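Local coordinates for beta-lactamase Rm3 (Uncultured bacterium, PDB 5IQK), which hydrolyses beta-lactam antibiotics as a zinc-dependent subclass B3 metallo-beta-lactamase, probably opening the beta-lactam ring with a metal-activated water, at residues L35-P39 with Q40-L44. Sequence-based numbering, arbitrary orientation.
Sequences LVTSP and QGHVL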
# COMPACT_ATOMS: atom_id res chain seq x y z
N LEU A 35 6.20 8.25 -3.03
CA LEU A 35 7.61 8.62 -2.91
C LEU A 35 7.81 9.62 -1.78
O LEU A 35 7.13 10.64 -1.72
CB LEU A 35 8.12 9.19 -4.23
CG LEU A 35 9.61 9.49 -4.36
CD1 LEU A 35 10.41 8.20 -4.45
CD2 LEU A 35 9.86 10.39 -5.59
N VAL A 36 8.72 9.30 -0.86
CA VAL A 36 9.03 10.18 0.25
C VAL A 36 10.51 10.54 0.15
O VAL A 36 11.38 9.68 0.29
CB VAL A 36 8.73 9.53 1.63
CG1 VAL A 36 8.87 10.58 2.73
CG2 VAL A 36 7.33 8.88 1.64
N THR A 37 10.80 11.81 -0.10
CA THR A 37 12.13 12.21 -0.56
C THR A 37 13.00 12.84 0.52
O THR A 37 12.51 13.35 1.53
CB THR A 37 12.02 13.22 -1.71
OG1 THR A 37 11.39 14.42 -1.23
CG2 THR A 37 11.19 12.64 -2.87
N SER A 38 14.31 12.82 0.28
CA SER A 38 15.26 13.57 1.10
C SER A 38 16.53 13.78 0.29
O SER A 38 16.72 13.14 -0.75
CB SER A 38 15.57 12.83 2.41
OG SER A 38 16.63 11.91 2.24
N PRO A 39 17.41 14.68 0.75
CA PRO A 39 18.66 14.88 0.01
C PRO A 39 19.62 13.70 0.16
O PRO A 39 20.62 13.62 -0.56
CB PRO A 39 19.24 16.15 0.64
CG PRO A 39 18.63 16.21 2.00
CD PRO A 39 17.25 15.64 1.85
N GLN A 40 19.32 12.79 1.08
CA GLN A 40 20.11 11.59 1.30
C GLN A 40 19.51 10.36 0.60
O GLN A 40 19.95 9.24 0.80
CB GLN A 40 20.24 11.31 2.79
CG GLN A 40 21.01 12.40 3.55
CD GLN A 40 21.07 12.14 5.04
OE1 GLN A 40 21.25 11.01 5.47
NE2 GLN A 40 20.90 13.20 5.83
N GLY A 41 18.50 10.59 -0.23
CA GLY A 41 17.86 9.52 -0.97
C GLY A 41 16.41 9.36 -0.55
O GLY A 41 15.97 9.97 0.42
N HIS A 42 15.67 8.51 -1.27
CA HIS A 42 14.23 8.43 -1.09
C HIS A 42 13.71 7.06 -0.67
O HIS A 42 14.36 6.03 -0.81
CB HIS A 42 13.50 8.82 -2.37
CG HIS A 42 14.14 9.93 -3.13
ND1 HIS A 42 14.54 11.11 -2.54
CD2 HIS A 42 14.47 10.03 -4.44
CE1 HIS A 42 15.08 11.89 -3.45
NE2 HIS A 42 15.05 11.27 -4.61
N VAL A 43 12.48 7.10 -0.17
CA VAL A 43 11.72 5.89 0.15
C VAL A 43 10.58 5.78 -0.84
O VAL A 43 9.92 6.77 -1.16
CB VAL A 43 11.18 5.93 1.58
CG1 VAL A 43 10.36 4.65 1.88
CG2 VAL A 43 12.33 6.06 2.57
N LEU A 44 10.37 4.57 -1.36
CA LEU A 44 9.28 4.30 -2.29
C LEU A 44 8.37 3.26 -1.67
O LEU A 44 8.85 2.26 -1.16
CB LEU A 44 9.81 3.83 -3.64
CG LEU A 44 8.80 3.53 -4.74
CD1 LEU A 44 8.02 4.78 -5.07
CD2 LEU A 44 9.50 2.98 -5.97
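A beta hairpin within the first sheet of the metallo-beta-lactamase fold joins strand 34-36 to strand 42-45, and its residues Val36 and Val43 form the antiparallel hydrogen-bonded pair nearest the turn. Val36 N donates to Val43 O and Val43 N returns the bond to Val36 O, each at 2.8 Å and almost straight. The branched valines suit these extended positions; their side chains share a face of the sheet turned to strand 145-151 of the second sheet, where Val36 touches Val145 and Val43 touches Leu147. On the other face lie Leu35 and Leu44, a non-hydrogen-bonded pair whose CD1 atoms approach to 4.2 Å. Leu35 CD1 also reaches His42 CB, and both leucines rest on Val70 of the neighbouring strand 70-74.

Beyond the strands, Ser38 to Gly41 make a type I turn. Pro39, whose ring holds phi near the -71° seen here, fits its second position, while Gly41, with no side chain to crowd the carbonyl oxygen of Gln40, takes a positive phi of 116°. Gly41 N closes the turn on Ser38 O. Ser38 OG, set by chi1 of 87° between its own backbone N and carbonyl carbon, turns inward to accept from Gln40 N at 3.1 Å and donate to Gly41 O at 2.7 Å, in the carbonyl plane and on a lone pair. One small hydroxyl thus ties two turn residues together.

His42 lies beside Thr37, and Phe65 meets its ring edge-to-face. Imidazole suits this place by offering both a flat face and an in-plane nitrogen. Thr37, its OG1 hydrogen-bonded too, brings the methyl CG2 over that face, 4.0 Å from the ring centroid, in a CH-pi contact. At the ring edge, ND1 accepts a weak hydrogen bond from Ser38 N, 3.3 Å away and in the imidazole plane.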